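Local atomic coordinates of probable translation initiation factor eIF-2B subunit epsilon (Schizosaccharomyces pombe, PDB entry 5B04), a protein that acts as a component of the eIF2B complex, which catalyses the exchange of GDP for GTP on the gamma subunit of initiation factor eIF2. Residues 153-158 with 224-229; 183-188 with 260-265. All blocks are in the same frame, centred on the assembly; numbering follows the deposited sequence.

Interaction 1 (153-158 with 224-229); sequences AIMTMV and DICSND
In the mixed beta-sheet of the nucleotidyl transferase-like domain, T156 and I225 form a hydrogen-bonded antiparallel pair, and M155–C226 and M157–D224 are the non-hydrogen-bonded pairs flanking it. The strand axes run at 163° to each other. T156 N donates to I225 O at 2.8 Å and I225 N to T156 O at 2.9 Å, a reciprocal pair of nearly straight bonds. Where the second strand ends, I154 O takes up S227: the hydroxyl OG donates to I154 O at 2.9 Å in the carbonyl plane, on a lone pair, while the bond from S227 N is weak.

On the face bearing M155, M157, D224 and C226, M155 is extended as far as SD, with CG anti to the backbone N (chi1 170°), and then bends at chi3; M155 SD thus reaches C226 SG at 3.6 Å and D224 CB at 3.5 Å on the partner strand. M157 lies alongside D224, its CG 3.5 Å from D224 OD1. Helix 243-252 covers this face through F247 and R244, and R244 forms a salt bridge with D224 OD2. T156 and I225 turn to the other face, against helix 137-147, where T156 OG1 bonds to H143.

The T156 hydroxyl and the D224 carboxylate are thus buried yet paired, so the contact is not purely apolar, and R244 would favour the ionised form of D224.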
ATOM      1  N   ALA I 153     -38.923 -52.237   7.536  1.00 90.71           N
ATOM      2  CA  ALA I 153     -38.421 -51.042   8.203  1.00 76.19           C
ATOM      3  C   ALA I 153     -39.595 -50.119   8.498  1.00 78.78           C
ATOM      4  O   ALA I 153     -40.087 -49.420   7.612  1.00 71.22           O
ATOM      5  CB  ALA I 153     -37.380 -50.341   7.348  1.00 80.95           C
ATOM      6  N   ILE I 154     -40.045 -50.123   9.747  1.00 83.69           N
ATOM      7  CA  ILE I 154     -41.311 -49.496  10.105  1.00 78.88           C
ATOM      8  C   ILE I 154     -41.207 -48.005  10.425  1.00 84.81           C
ATOM      9  O   ILE I 154     -41.975 -47.201   9.897  1.00 85.52           O
ATOM     10  CB  ILE I 154     -41.949 -50.219  11.307  1.00 74.18           C
ATOM     11  CG1 ILE I 154     -42.246 -51.671  10.939  1.00 81.29           C
ATOM     12  CG2 ILE I 154     -43.224 -49.522  11.740  1.00 87.65           C
ATOM     13  CD1 ILE I 154     -43.033 -51.813   9.655  1.00 92.24           C
ATOM     14  N   MET I 155     -40.264 -47.633  11.283  1.00 74.88           N
ATOM     15  CA  MET I 155     -40.200 -46.253  11.752  1.00 78.46           C
ATOM     16  C   MET I 155     -38.771 -45.727  11.894  1.00 74.28           C
ATOM     17  O   MET I 155     -37.866 -46.450  12.315  1.00 77.97           O
ATOM     18  CB  MET I 155     -40.947 -46.133  13.087  1.00 84.87           C
ATOM     19  CG  MET I 155     -40.758 -44.815  13.822  1.00 77.30           C
ATOM     20  SD  MET I 155     -41.754 -44.711  15.325  1.00 84.89           S
ATOM     21  CE  MET I 155     -40.707 -45.557  16.507  1.00 52.77           C
ATOM     22  N   THR I 156     -38.578 -44.465  11.522  1.00 70.17           N
ATOM     23  CA  THR I 156     -37.303 -43.783  11.705  1.00 71.15           C
ATOM     24  C   THR I 156     -37.406 -42.761  12.833  1.00 64.47           C
ATOM     25  O   THR I 156     -38.203 -41.825  12.764  1.00 59.32           O
ATOM     26  CB  THR I 156     -36.844 -43.072  10.419  1.00 70.78           C
ATOM     27  OG1 THR I 156     -36.540 -44.046   9.413  1.00 87.97           O
ATOM     28  CG2 THR I 156     -35.607 -42.229  10.688  1.00 73.37           C
ATOM     29  N   MET I 157     -36.597 -42.944  13.871  1.00 63.65           N
ATOM     30  CA  MET I 157     -36.625 -42.056  15.028  1.00 63.72           C
ATOM     31  C   MET I 157     -35.631 -40.907  14.889  1.00 64.21           C
ATOM     32  O   MET I 157     -34.419 -41.120  14.891  1.00 67.96           O
ATOM     33  CB  MET I 157     -36.338 -42.840  16.309  1.00 63.31           C
ATOM     34  CG  MET I 157     -37.383 -43.891  16.641  1.00 62.67           C
ATOM     35  SD  MET I 157     -37.044 -44.752  18.189  1.00 72.73           S
ATOM     36  CE  MET I 157     -35.580 -45.684  17.748  1.00 45.44           C
ATOM     37  N   VAL I 158     -36.153 -39.691  14.770  1.00 54.12           N
ATOM     38  CA  VAL I 158     -35.314 -38.500  14.689  1.00 59.47           C
ATOM     39  C   VAL I 158     -34.839 -38.081  16.076  1.00 59.72           C
ATOM     40  O   VAL I 158     -35.648 -37.810  16.964  1.00 69.51           O
ATOM     41  CB  VAL I 158     -36.057 -37.321  14.032  1.00 57.88           C
ATOM     42  CG1 VAL I 158     -35.257 -36.035  14.180  1.00 45.33           C
ATOM     43  CG2 VAL I 158     -36.341 -37.619  12.569  1.00 50.23           C
ATOM     44  N   ASP I 224     -41.124 -38.794  15.045  1.00 68.01           N
ATOM     45  CA  ASP I 224     -40.979 -40.091  14.401  1.00 68.38           C
ATOM     46  C   ASP I 224     -41.568 -40.158  12.996  1.00 70.71           C
ATOM     47  O   ASP I 224     -42.700 -39.738  12.759  1.00 69.81           O
ATOM     48  CB  ASP I 224     -41.614 -41.170  15.279  1.00 70.40           C
ATOM     49  CG  ASP I 224     -40.908 -41.324  16.613  1.00 78.01           C
ATOM     50  OD1 ASP I 224     -39.659 -41.273  16.632  1.00 66.42           O
ATOM     51  OD2 ASP I 224     -41.596 -41.489  17.641  1.00 70.33           O
ATOM     52  N   ILE I 225     -40.776 -40.692  12.071  1.00 68.16           N
ATOM     53  CA  ILE I 225     -41.237 -40.978  10.719  1.00 66.26           C
ATOM     54  C   ILE I 225     -41.781 -42.399  10.672  1.00 68.21           C
ATOM     55  O   ILE I 225     -41.050 -43.351  10.934  1.00 61.87           O
ATOM     56  CB  ILE I 225     -40.107 -40.831   9.684  1.00 79.25           C
ATOM     57  CG1 ILE I 225     -39.300 -39.557   9.942  1.00 81.41           C
ATOM     58  CG2 ILE I 225     -40.670 -40.858   8.269  1.00 67.63           C
ATOM     59  CD1 ILE I 225     -40.080 -38.282   9.725  1.00 75.24           C
ATOM     60  N   CYS I 226     -43.060 -42.547  10.342  1.00 74.57           N
ATOM     61  CA  CYS I 226     -43.699 -43.858  10.385  1.00 61.65           C
ATOM     62  C   CYS I 226     -44.171 -44.330   9.013  1.00 71.78           C
ATOM     63  O   CYS I 226     -44.442 -43.521   8.132  1.00 72.01           O
ATOM     64  CB  CYS I 226     -44.877 -43.836  11.357  1.00 52.09           C
ATOM     65  SG  CYS I 226     -44.408 -43.656  13.090  1.00 70.50           S
ATOM     66  N   SER I 227     -44.272 -45.645   8.851  1.00 71.43           N
ATOM     67  CA  SER I 227     -44.694 -46.242   7.586  1.00 79.93           C
ATOM     68  C   SER I 227     -46.202 -46.472   7.544  1.00 80.30           C
ATOM     69  O   SER I 227     -46.919 -46.127   8.484  1.00 87.18           O
ATOM     70  CB  SER I 227     -43.961 -47.564   7.353  1.00 80.63           C
ATOM     71  OG  SER I 227     -44.148 -48.449   8.445  1.00 71.66           O
ATOM     72  N   ASN I 228     -46.675 -47.058   6.448  1.00 82.44           N
ATOM     73  CA  ASN I 228     -48.090 -47.378   6.283  1.00 77.22           C
ATOM     74  C   ASN I 228     -48.592 -48.375   7.321  1.00 80.46           C
ATOM     75  O   ASN I 228     -49.746 -48.318   7.742  1.00 74.05           O
ATOM     76  CB  ASN I 228     -48.348 -47.936   4.881  1.00 70.64           C
ATOM     77  CG  ASN I 228     -48.639 -46.854   3.864  1.00 84.94           C
ATOM     78  OD1 ASN I 228     -49.365 -45.902   4.145  1.00 94.45           O
ATOM     79  ND2 ASN I 228     -48.076 -46.997   2.669  1.00 90.96           N
ATOM     80  N   ASP I 229     -47.713 -49.284   7.727  1.00 79.50           N
ATOM     81  CA  ASP I 229     -48.086 -50.397   8.593  1.00 82.68           C
ATOM     82  C   ASP I 229     -48.524 -49.974   9.994  1.00 81.05           C
ATOM     83  O   ASP I 229     -49.327 -50.660  10.626  1.00 84.29           O
ATOM     84  CB  ASP I 229     -46.918 -51.380   8.708  1.00 75.22           C
ATOM     85  CG  ASP I 229     -46.496 -51.948   7.369  1.00 94.13           C
ATOM     86  OD1 ASP I 229     -47.335 -51.980   6.444  1.00123.81           O
ATOM     87  OD2 ASP I 229     -45.325 -52.364   7.241  1.00105.41           O
TER

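Interaction 2 (183-188 with 260-265); sequences TSQCVH and KIHCHV
C263 N donates to S184 O at 3.0 Å, with 175° at the hydrogen and the donor nearly in line with the C=O bond. S184 O also receives a weak bond from H262 ND1 at 3.4 Å, the carbonyl oxygen lying at the edge of the imidazole, near its plane. A third bond, C186 N to I261 O, is bent and weak. S184 presents its carbonyl from a left-handed backbone conformation.

Around these bonds the side chains pack. H262 has CG anti to its carbonyl carbon (chi1 -76°), which brings the ring over to the turn, with H262 CE1 3.5 Å from Q185 CB. The extended Q185 chain passes I261 O with CG at 3.4 Å and crosses K260 obliquely, Q185 NE2 lying 3.6 Å from K260 CG. C186 CB fits between I261 CG2 and C263 SG, each at 3.7 Å, and C186 and C263 both also meet F177 of strand 175-179. An alanine in place of H262 would probably lose the weak second bond to S184 O, leaving the C263 amide as its donor in this contact, and open a gap beside Q185 CB, where the imidazole now sits.

The axes of strands 186-188 and 260-265 make 109°, too steep for regular sheet pairing. Just beyond the contact V187 and H188, both facing V178, form a classic beta bulge. The geometry is that of the turn of a beta-hairpin, formed by antiparallel strands 175-179 and 186-191, docked on strand 260-266.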
ATOM      1  N   THR I 183     -25.743 -48.793   9.221  1.00 94.36           N
ATOM      2  CA  THR I 183     -27.132 -48.821   8.777  1.00 81.80           C
ATOM      3  C   THR I 183     -28.030 -47.937   9.638  1.00 79.94           C
ATOM      4  O   THR I 183     -29.202 -47.739   9.318  1.00 90.28           O
ATOM      5  CB  THR I 183     -27.687 -50.256   8.783  1.00 87.30           C
ATOM      6  OG1 THR I 183     -27.569 -50.811  10.098  1.00 77.84           O
ATOM      7  CG2 THR I 183     -26.915 -51.127   7.804  1.00 93.87           C
ATOM      8  N   SER I 184     -27.468 -47.409  10.723  1.00 86.58           N
ATOM      9  CA  SER I 184     -28.192 -46.552  11.663  1.00 83.02           C
ATOM     10  C   SER I 184     -29.476 -47.210  12.167  1.00 81.02           C
ATOM     11  O   SER I 184     -30.488 -46.541  12.378  1.00 85.58           O
ATOM     12  CB  SER I 184     -28.509 -45.195  11.026  1.00 74.51           C
ATOM     13  OG  SER I 184     -29.466 -45.319   9.989  1.00 88.16           O
ATOM     14  N   GLN I 185     -29.423 -48.523  12.361  1.00 70.21           N
ATOM     15  CA  GLN I 185     -30.564 -49.266  12.881  1.00 69.66           C
ATOM     16  C   GLN I 185     -30.500 -49.371  14.398  1.00 75.13           C
ATOM     17  O   GLN I 185     -29.517 -49.859  14.954  1.00 82.42           O
ATOM     18  CB  GLN I 185     -30.627 -50.665  12.263  1.00 80.16           C
ATOM     19  CG  GLN I 185     -31.494 -51.645  13.042  1.00 85.41           C
ATOM     20  CD  GLN I 185     -31.680 -52.964  12.321  1.00 95.48           C
ATOM     21  OE1 GLN I 185     -31.003 -53.246  11.333  1.00 99.34           O
ATOM     22  NE2 GLN I 185     -32.602 -53.783  12.816  1.00 90.28           N
ATOM     23  N   CYS I 186     -31.550 -48.905  15.064  1.00 71.67           N
ATOM     24  CA  CYS I 186     -31.640 -49.026  16.511  1.00 70.24           C
ATOM     25  C   CYS I 186     -31.852 -50.486  16.893  1.00 62.51           C
ATOM     26  O   CYS I 186     -32.824 -51.111  16.475  1.00 66.29           O
ATOM     27  CB  CYS I 186     -32.775 -48.157  17.056  1.00 70.82           C
ATOM     28  SG  CYS I 186     -32.947 -48.193  18.855  1.00 76.09           S
ATOM     29  N   VAL I 187     -30.931 -51.035  17.677  1.00 72.60           N
ATOM     30  CA  VAL I 187     -31.032 -52.429  18.084  1.00 67.04           C
ATOM     31  C   VAL I 187     -31.405 -52.524  19.558  1.00 72.26           C
ATOM     32  O   VAL I 187     -31.831 -53.574  20.038  1.00 86.21           O
ATOM     33  CB  VAL I 187     -29.719 -53.190  17.830  1.00 75.60           C
ATOM     34  CG1 VAL I 187     -29.990 -54.681  17.724  1.00 93.04           C
ATOM     35  CG2 VAL I 187     -29.060 -52.690  16.557  1.00 79.41           C
ATOM     36  N   HIS I 188     -31.252 -51.415  20.274  1.00 75.38           N
ATOM     37  CA  HIS I 188     -31.620 -51.372  21.681  1.00 67.43           C
ATOM     38  C   HIS I 188     -32.127 -49.997  22.091  1.00 79.79           C
ATOM     39  O   HIS I 188     -31.578 -48.970  21.690  1.00 79.91           O
ATOM     40  CB  HIS I 188     -30.434 -51.769  22.562  1.00 73.82           C
ATOM     41  CG  HIS I 188     -30.795 -52.002  23.996  1.00 88.35           C
ATOM     42  ND1 HIS I 188     -31.189 -50.986  24.841  1.00 90.29           N
ATOM     43  CD2 HIS I 188     -30.822 -53.136  24.733  1.00 95.55           C
ATOM     44  CE1 HIS I 188     -31.445 -51.487  26.036  1.00 84.66           C
ATOM     45  NE2 HIS I 188     -31.228 -52.788  25.999  1.00 93.81           N
ATOM     46  N   LYS I 260     -38.074 -53.683  11.677  1.00 78.37           N
ATOM     47  CA  LYS I 260     -36.830 -52.979  11.824  1.00 79.79           C
ATOM     48  C   LYS I 260     -37.106 -51.567  12.240  1.00 89.59           C
ATOM     49  O   LYS I 260     -37.960 -50.916  11.685  1.00 91.63           O
ATOM     50  CB  LYS I 260     -36.096 -52.960  10.499  1.00 83.46           C
ATOM     51  CG  LYS I 260     -35.149 -54.121  10.288  1.00 82.56           C
ATOM     52  CD  LYS I 260     -34.728 -54.207   8.836  1.00 84.49           C
ATOM     53  CE  LYS I 260     -34.110 -55.547   8.526  1.00 68.65           C
ATOM     54  NZ  LYS I 260     -34.938 -56.631   9.104  1.00 98.23           N
ATOM     55  N   ILE I 261     -36.375 -51.097  13.232  1.00 85.86           N
ATOM     56  CA  ILE I 261     -36.534 -49.741  13.728  1.00 78.62           C
ATOM     57  C   ILE I 261     -35.235 -48.976  13.467  1.00 86.60           C
ATOM     58  O   ILE I 261     -34.147 -49.552  13.522  1.00 89.49           O
ATOM     59  CB  ILE I 261     -36.907 -49.730  15.233  1.00 71.51           C
ATOM     60  CG1 ILE I 261     -37.483 -48.377  15.637  1.00 79.96           C
ATOM     61  CG2 ILE I 261     -35.733 -50.123  16.105  1.00 93.16           C
ATOM     62  CD1 ILE I 261     -38.769 -48.076  14.947  1.00 87.44           C
ATOM     63  N   HIS I 262     -35.344 -47.689  13.155  1.00 84.64           N
ATOM     64  CA  HIS I 262     -34.172 -46.924  12.736  1.00 77.09           C
ATOM     65  C   HIS I 262     -34.039 -45.570  13.423  1.00 72.93           C
ATOM     66  O   HIS I 262     -35.021 -44.993  13.890  1.00 67.64           O
ATOM     67  CB  HIS I 262     -34.195 -46.721  11.218  1.00 83.99           C
ATOM     68  CG  HIS I 262     -33.798 -47.937  10.441  1.00 87.07           C
ATOM     69  ND1 HIS I 262     -32.482 -48.303  10.256  1.00 78.94           N
ATOM     70  CD2 HIS I 262     -34.542 -48.871   9.804  1.00 87.63           C
ATOM     71  CE1 HIS I 262     -32.433 -49.410   9.537  1.00 86.21           C
ATOM     72  NE2 HIS I 262     -33.668 -49.776   9.249  1.00100.39           N
ATOM     73  N   CYS I 263     -32.806 -45.074  13.471  1.00 80.27           N
ATOM     74  CA  CYS I 263     -32.507 -43.776  14.062  1.00 71.69           C
ATOM     75  C   CYS I 263     -31.865 -42.831  13.055  1.00 62.84           C
ATOM     76  O   CYS I 263     -31.061 -43.249  12.220  1.00 68.31           O
ATOM     77  CB  CYS I 263     -31.576 -43.932  15.266  1.00 42.81           C
ATOM     78  SG  CYS I 263     -32.369 -44.511  16.776  1.00102.32           S
ATOM     79  N   HIS I 264     -32.227 -41.557  13.138  1.00 57.67           N
ATOM     80  CA  HIS I 264     -31.522 -40.517  12.405  1.00 70.83           C
ATOM     81  C   HIS I 264     -30.953 -39.506  13.388  1.00 68.00           C
ATOM     82  O   HIS I 264     -31.697 -38.767  14.032  1.00 69.39           O
ATOM     83  CB  HIS I 264     -32.438 -39.817  11.403  1.00 77.17           C
ATOM     84  CG  HIS I 264     -31.780 -38.680  10.684  1.00 76.10           C
ATOM     85  ND1 HIS I 264     -31.185 -38.824   9.448  1.00 69.70           N
ATOM     86  CD2 HIS I 264     -31.612 -37.382  11.032  1.00 72.90           C
ATOM     87  CE1 HIS I 264     -30.685 -37.663   9.065  1.00 80.69           C
ATOM     88  NE2 HIS I 264     -30.929 -36.771  10.008  1.00 70.87           N
ATOM     89  N   VAL I 265     -29.631 -39.478  13.503  1.00 65.43           N
ATOM     90  CA  VAL I 265     -28.974 -38.562  14.423  1.00 57.53           C
ATOM     91  C   VAL I 265     -28.682 -37.227  13.751  1.00 56.88           C
ATOM     92  O   VAL I 265     -27.787 -37.125  12.912  1.00 71.18           O
ATOM     93  CB  VAL I 265     -27.664 -39.154  14.970  1.00 52.77           C
ATOM     94  CG1 VAL I 265     -26.977 -38.158  15.892  1.00 68.78           C
ATOM     95  CG2 VAL I 265     -27.937 -40.459  15.699  1.00 49.45           C
TER

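Overall arrangement
From the N terminus the segments come in the order 153-158, 183-188, 224-229 and 260-265, so interactions 1 and 2 cross along the chain rather than nest. Interaction 1 closes a loop of 65 residues that holds the turn of interaction 2; interaction 2 closes one of 71 residues, which includes helices 229-236 and 243-252. Their centres lie about 10 Å apart. They join through the sheet, because strand 153-161 pairs antiparallel with strand 212-226 and parallel with strand 260-266; M157 N and H262 O form one probable backbone bond of the parallel pair. Together they tie the turn before strand 186-191, through the neighbouring strands 260-266 and 153-161, to strand 212-226.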